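Local coordinates for putative uncharacterized protein (PDB 4ZKQ), which binds chemokines and probably serves the virus as a decoy receptor, at residues I36-I48 and V124-F137. Sequence-based numbering, arbitrary orientation.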
loop_
_atom_site.group_PDB
_atom_site.type_symbol
_atom_site.label_atom_id
_atom_site.label_comp_id
_atom_site.label_asym_id
_atom_site.label_seq_id
_atom_site.Cartn_x
_atom_site.Cartn_y
_atom_site.Cartn_z
ATOM N N ILE A 36 -5.575 2.842 -15.344
ATOM C CA ILE A 36 -4.505 2.248 -16.128
ATOM C C ILE A 36 -5.105 1.324 -17.175
ATOM O O ILE A 36 -5.903 0.453 -16.850
ATOM C CB ILE A 36 -3.526 1.458 -15.245
ATOM C CG1 ILE A 36 -2.829 2.399 -14.263
ATOM C CG2 ILE A 36 -2.493 0.739 -16.098
ATOM C CD1 ILE A 36 -1.932 1.697 -13.257
ATOM N N SER A 37 -4.714 1.526 -18.429
ATOM C CA SER A 37 -5.171 0.691 -19.531
ATOM C C SER A 37 -4.118 -0.367 -19.866
ATOM O O SER A 37 -2.933 -0.052 -19.974
ATOM C CB SER A 37 -5.478 1.563 -20.756
ATOM O OG SER A 37 -5.586 0.790 -21.937
ATOM N N LEU A 38 -4.544 -1.620 -20.004
ATOM C CA LEU A 38 -3.646 -2.683 -20.468
ATOM C C LEU A 38 -3.964 -3.072 -21.910
ATOM O O LEU A 38 -5.131 -3.109 -22.299
ATOM C CB LEU A 38 -3.745 -3.915 -19.571
ATOM C CG LEU A 38 -3.470 -3.727 -18.084
ATOM C CD1 LEU A 38 -3.526 -5.069 -17.364
ATOM C CD2 LEU A 38 -2.122 -3.070 -17.890
ATOM N N PRO A 39 -2.929 -3.378 -22.706
ATOM C CA PRO A 39 -1.534 -3.387 -22.268
ATOM C C PRO A 39 -0.992 -1.974 -22.085
ATOM O O PRO A 39 -1.506 -1.028 -22.685
ATOM C CB PRO A 39 -0.812 -4.108 -23.412
ATOM C CG PRO A 39 -1.636 -3.778 -24.616
ATOM C CD PRO A 39 -3.062 -3.745 -24.128
ATOM N N ILE A 40 0.037 -1.839 -21.259
ATOM C CA ILE A 40 0.646 -0.544 -20.992
ATOM C C ILE A 40 1.080 0.136 -22.284
ATOM O O ILE A 40 1.736 -0.476 -23.124
ATOM C CB ILE A 40 1.862 -0.686 -20.068
ATOM C CG1 ILE A 40 1.439 -1.292 -18.722
ATOM C CG2 ILE A 40 2.557 0.675 -19.874
ATOM C CD1 ILE A 40 0.459 -0.427 -17.932
ATOM N N LYS A 41 0.708 1.403 -22.431
ATOM C CA LYS A 41 1.079 2.184 -23.612
ATOM C C LYS A 41 1.584 3.573 -23.227
ATOM O O LYS A 41 1.705 4.455 -24.077
ATOM C CB LYS A 41 -0.118 2.302 -24.559
ATOM C CG LYS A 41 -1.341 2.951 -23.920
ATOM C CD LYS A 41 -2.563 2.898 -24.830
ATOM C CE LYS A 41 -3.816 3.369 -24.106
ATOM N NZ LYS A 41 -4.919 3.717 -25.043
ATOM N N LEU A 42 1.875 3.755 -21.941
ATOM C CA LEU A 42 2.348 5.033 -21.416
ATOM C C LEU A 42 3.654 4.844 -20.661
ATOM O O LEU A 42 3.879 3.788 -20.066
ATOM C CB LEU A 42 1.311 5.654 -20.475
ATOM C CG LEU A 42 -0.030 6.096 -21.054
ATOM C CD1 LEU A 42 -0.942 6.564 -19.927
ATOM C CD2 LEU A 42 0.158 7.196 -22.086
ATOM N N PRO A 43 4.526 5.864 -20.672
ATOM C CA PRO A 43 5.701 5.753 -19.804
ATOM C C PRO A 43 5.304 5.790 -18.331
ATOM O O PRO A 43 4.215 6.262 -18.005
ATOM C CB PRO A 43 6.543 6.979 -20.184
ATOM C CG PRO A 43 5.582 7.939 -20.769
ATOM C CD PRO A 43 4.522 7.117 -21.445
ATOM N N VAL A 44 6.187 5.305 -17.470
ATOM C CA VAL A 44 5.946 5.250 -16.031
ATOM C C VAL A 44 5.479 6.586 -15.449
ATOM O O VAL A 44 4.536 6.632 -14.661
ATOM C CB VAL A 44 7.229 4.800 -15.293
ATOM C CG1 VAL A 44 7.130 5.027 -13.794
ATOM C CG2 VAL A 44 7.522 3.337 -15.590
ATOM N N GLU A 45 6.139 7.676 -15.831
ATOM C CA GLU A 45 5.861 8.960 -15.208
ATOM C C GLU A 45 4.470 9.460 -15.591
ATOM O O GLU A 45 3.815 10.148 -14.806
ATOM C CB GLU A 45 6.935 9.993 -15.587
ATOM C CG GLU A 45 7.057 10.256 -17.080
ATOM C CD GLU A 45 8.319 11.027 -17.442
ATOM O OE1 GLU A 45 9.189 11.203 -16.564
ATOM O OE2 GLU A 45 8.438 11.455 -18.608
ATOM N N ASP A 46 4.009 9.097 -16.785
ATOM C CA ASP A 46 2.673 9.470 -17.226
ATOM C C ASP A 46 1.622 8.632 -16.515
ATOM O O ASP A 46 0.556 9.135 -16.177
ATOM C CB ASP A 46 2.512 9.308 -18.739
ATOM C CG ASP A 46 3.198 10.414 -19.532
ATOM O OD1 ASP A 46 3.732 11.366 -18.923
ATOM O OD2 ASP A 46 3.185 10.332 -20.775
ATOM N N ILE A 47 1.910 7.347 -16.321
ATOM C CA ILE A 47 1.036 6.496 -15.519
ATOM C C ILE A 47 0.854 7.125 -14.144
ATOM O O ILE A 47 -0.263 7.214 -13.633
ATOM C CB ILE A 47 1.596 5.071 -15.345
ATOM C CG1 ILE A 47 1.679 4.355 -16.694
ATOM C CG2 ILE A 47 0.730 4.263 -14.369
ATOM C CD1 ILE A 47 2.446 3.040 -16.652
ATOM N N ILE A 48 1.957 7.547 -13.536
ATOM C CA ILE A 48 1.886 8.133 -12.206
ATOM C C ILE A 48 1.062 9.428 -12.239
ATOM O O ILE A 48 0.147 9.625 -11.430
ATOM C CB ILE A 48 3.290 8.417 -11.643
ATOM C CG1 ILE A 48 4.020 7.090 -11.408
ATOM C CG2 ILE A 48 3.197 9.222 -10.340
ATOM C CD1 ILE A 48 5.490 7.231 -11.176
ATOM N N VAL A 124 7.192 1.782 -25.411
ATOM C CA VAL A 124 6.422 3.021 -25.421
ATOM C C VAL A 124 7.349 4.196 -25.711
ATOM O O VAL A 124 8.558 4.104 -25.504
ATOM C CB VAL A 124 5.694 3.267 -24.077
ATOM C CG1 VAL A 124 4.683 2.159 -23.791
ATOM C CG2 VAL A 124 6.696 3.390 -22.939
ATOM N N GLN A 125 6.768 5.291 -26.191
ATOM C CA GLN A 125 7.510 6.525 -26.419
ATOM C C GLN A 125 7.300 7.491 -25.266
ATOM O O GLN A 125 6.163 7.794 -24.912
ATOM C CB GLN A 125 7.074 7.189 -27.723
ATOM C CG GLN A 125 7.806 8.493 -28.002
ATOM C CD GLN A 125 7.713 8.923 -29.450
ATOM O OE1 GLN A 125 6.637 8.913 -30.047
ATOM N NE2 GLN A 125 8.851 9.291 -30.028
ATOM N N GLN A 126 8.395 7.977 -24.692
ATOM C CA GLN A 126 8.323 8.916 -23.576
ATOM C C GLN A 126 8.200 10.344 -24.115
ATOM O O GLN A 126 9.176 10.890 -24.622
ATOM C CB GLN A 126 9.558 8.779 -22.678
ATOM C CG GLN A 126 9.437 9.523 -21.359
ATOM C CD GLN A 126 10.576 9.216 -20.408
ATOM O OE1 GLN A 126 10.358 8.783 -19.276
ATOM N NE2 GLN A 126 11.800 9.445 -20.860
ATOM N N PRO A 127 7.001 10.953 -24.013
ATOM C CA PRO A 127 6.795 12.261 -24.654
ATOM C C PRO A 127 7.716 13.366 -24.138
ATOM O O PRO A 127 7.947 14.341 -24.856
ATOM C CB PRO A 127 5.333 12.592 -24.320
ATOM C CG PRO A 127 4.706 11.297 -23.961
ATOM C CD PRO A 127 5.789 10.510 -23.301
ATOM N N SER A 128 8.227 13.221 -22.917
ATOM C CA SER A 128 9.071 14.253 -22.319
ATOM C C SER A 128 10.338 14.470 -23.144
ATOM O O SER A 128 10.569 15.567 -23.652
ATOM C CB SER A 128 9.436 13.887 -20.876
ATOM O OG SER A 128 10.309 12.771 -20.829
ATOM N N ASP A 129 11.145 13.421 -23.278
ATOM C CA ASP A 129 12.390 13.493 -24.043
ATOM C C ASP A 129 12.292 12.758 -25.383
ATOM O O ASP A 129 13.266 12.692 -26.133
ATOM C CB ASP A 129 13.553 12.928 -23.217
ATOM C CG ASP A 129 13.248 11.561 -22.625
ATOM O OD1 ASP A 129 12.372 10.850 -23.162
ATOM O OD2 ASP A 129 13.889 11.194 -21.615
ATOM N N GLY A 130 11.118 12.203 -25.676
ATOM C CA GLY A 130 10.872 11.549 -26.952
ATOM C C GLY A 130 11.481 10.162 -27.078
ATOM O O GLY A 130 11.245 9.464 -28.067
ATOM N N LYS A 131 12.254 9.758 -26.074
ATOM C CA LYS A 131 12.995 8.501 -26.126
ATOM C C LYS A 131 12.084 7.279 -26.059
ATOM O O LYS A 131 10.999 7.326 -25.474
ATOM C CB LYS A 131 14.014 8.453 -24.993
ATOM N N MET A 132 12.536 6.186 -26.668
ATOM C CA MET A 132 11.839 4.910 -26.581
ATOM C C MET A 132 12.170 4.238 -25.255
ATOM O O MET A 132 13.256 4.433 -24.711
ATOM C CB MET A 132 12.225 3.993 -27.744
ATOM C CG MET A 132 11.812 4.504 -29.115
ATOM S SD MET A 132 10.028 4.690 -29.281
ATOM C CE MET A 132 9.912 6.454 -29.492
ATOM N N GLN A 133 11.230 3.454 -24.737
ATOM C CA GLN A 133 11.443 2.725 -23.492
ATOM C C GLN A 133 10.857 1.327 -23.565
ATOM O O GLN A 133 9.754 1.129 -24.067
ATOM C CB GLN A 133 10.825 3.473 -22.316
ATOM C CG GLN A 133 11.399 4.859 -22.095
ATOM C CD GLN A 133 10.850 5.514 -20.845
ATOM O OE1 GLN A 133 9.677 5.345 -20.510
ATOM N NE2 GLN A 133 11.698 6.257 -20.141
ATOM N N ARG A 134 11.618 0.366 -23.062
ATOM C CA ARG A 134 11.165 -1.008 -22.951
ATOM C C ARG A 134 10.635 -1.245 -21.537
ATOM O O ARG A 134 11.377 -1.113 -20.560
ATOM C CB ARG A 134 12.311 -1.965 -23.273
ATOM C CG ARG A 134 11.892 -3.393 -23.531
ATOM C CD ARG A 134 11.145 -3.528 -24.854
ATOM N NE ARG A 134 10.906 -4.930 -25.175
ATOM C CZ ARG A 134 9.923 -5.381 -25.947
ATOM N NH1 ARG A 134 9.055 -4.542 -26.497
ATOM N NH2 ARG A 134 9.812 -6.682 -26.166
ATOM N N LEU A 135 9.351 -1.580 -21.433
ATOM C CA LEU A 135 8.716 -1.826 -20.142
ATOM C C LEU A 135 8.164 -3.240 -20.048
ATOM O O LEU A 135 7.774 -3.824 -21.059
ATOM C CB LEU A 135 7.574 -0.840 -19.906
ATOM C CG LEU A 135 7.895 0.651 -19.979
ATOM C CD1 LEU A 135 6.627 1.464 -19.803
ATOM C CD2 LEU A 135 8.925 1.037 -18.942
ATOM N N PHE A 136 8.115 -3.779 -18.831
ATOM C CA PHE A 136 7.394 -5.022 -18.584
ATOM C C PHE A 136 6.303 -4.770 -17.544
ATOM O O PHE A 136 6.429 -3.871 -16.714
ATOM C CB PHE A 136 8.340 -6.142 -18.129
ATOM C CG PHE A 136 9.066 -5.868 -16.831
ATOM C CD1 PHE A 136 8.503 -6.212 -15.613
ATOM C CD2 PHE A 136 10.337 -5.312 -16.840
ATOM C CE1 PHE A 136 9.179 -5.979 -14.426
ATOM C CE2 PHE A 136 11.017 -5.067 -15.660
ATOM C CZ PHE A 136 10.441 -5.408 -14.452
ATOM N N PHE A 137 5.224 -5.542 -17.601
ATOM C CA PHE A 137 4.163 -5.381 -16.612
ATOM C C PHE A 137 3.402 -6.657 -16.288
ATOM O O PHE A 137 3.447 -7.644 -17.030
ATOM C CB PHE A 137 3.175 -4.299 -17.078
ATOM C CG PHE A 137 2.362 -4.687 -18.286
ATOM C CD1 PHE A 137 2.826 -4.423 -19.562
ATOM C CD2 PHE A 137 1.120 -5.294 -18.141
ATOM C CE1 PHE A 137 2.076 -4.771 -20.676
ATOM C CE2 PHE A 137 0.365 -5.645 -19.258
ATOM C CZ PHE A 137 0.851 -5.379 -20.523
HETATM O O HOH W 1 8.784 7.712 -17.085
#
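The ring of Phe-137 takes Ile-40 over one face. Ile-40 CG1 stands 3.8 Å from the ring centroid, 25° off the ring normal, in a CH-pi contact shifted toward the CG–CD1 side. Ile-40 CG1 lies beside its own backbone N (chi1 -61°), which sets this branch on the ring and leaves CG2 for Leu-135 CD1. Leu-38 CD2 meets the CD2–CE2 side of the ring and Pro-39 the CZ end, both obliquely, with Pro-39 CB 3.6 Å from Phe-137 CZ.

Beyond the ring, Val-124 CG1 lies 3.5 Å from Lys-41 C. Pro-43 is the N-cap of helix 44-51. Pro-43 CG lies 3.6 Å from Pro-127 CD, where the two rings meet, while Pro-43 CB lies 3.5 Å from Gln-133 OE1. Val-44 and Leu-135 also touch Val-91, so the first turn of helix 44-51 packs on strands 85-94 and 132-143 of the seven-stranded sheet.

At the hairpin end, the Glu-45 and Gln-126 side chains cross at about a right angle, carboxylate and amide planes 24° apart. Glu-45 OE2 and Gln-126 OE1 are both acceptors and lie side by side without bonding. A water links the segments, accepting from Glu-45 N at 2.9 Å and donating to Gln-126 OE1. Gln-126 NE2 donates to Asp-129 OD1 at 2.8 Å, which fixes the turn of the amide. The same oxygen accepts from Lys-131 N on the opposite face, forming an Asx turn. Ser-128 OG, in a poorly ordered loop, lies 3.2 Å from Glu-45 OE2, a possible but unsettled hydrogen bond.

The contact is largely apolar from Phe-137 to Pro-43 and more polar around Glu-45. Leu-42 O is buried against Leu-135 CD1 without a polar partner, a probable small cost. Side-chain packing and one water bridge mainly join the helix start to the hairpin.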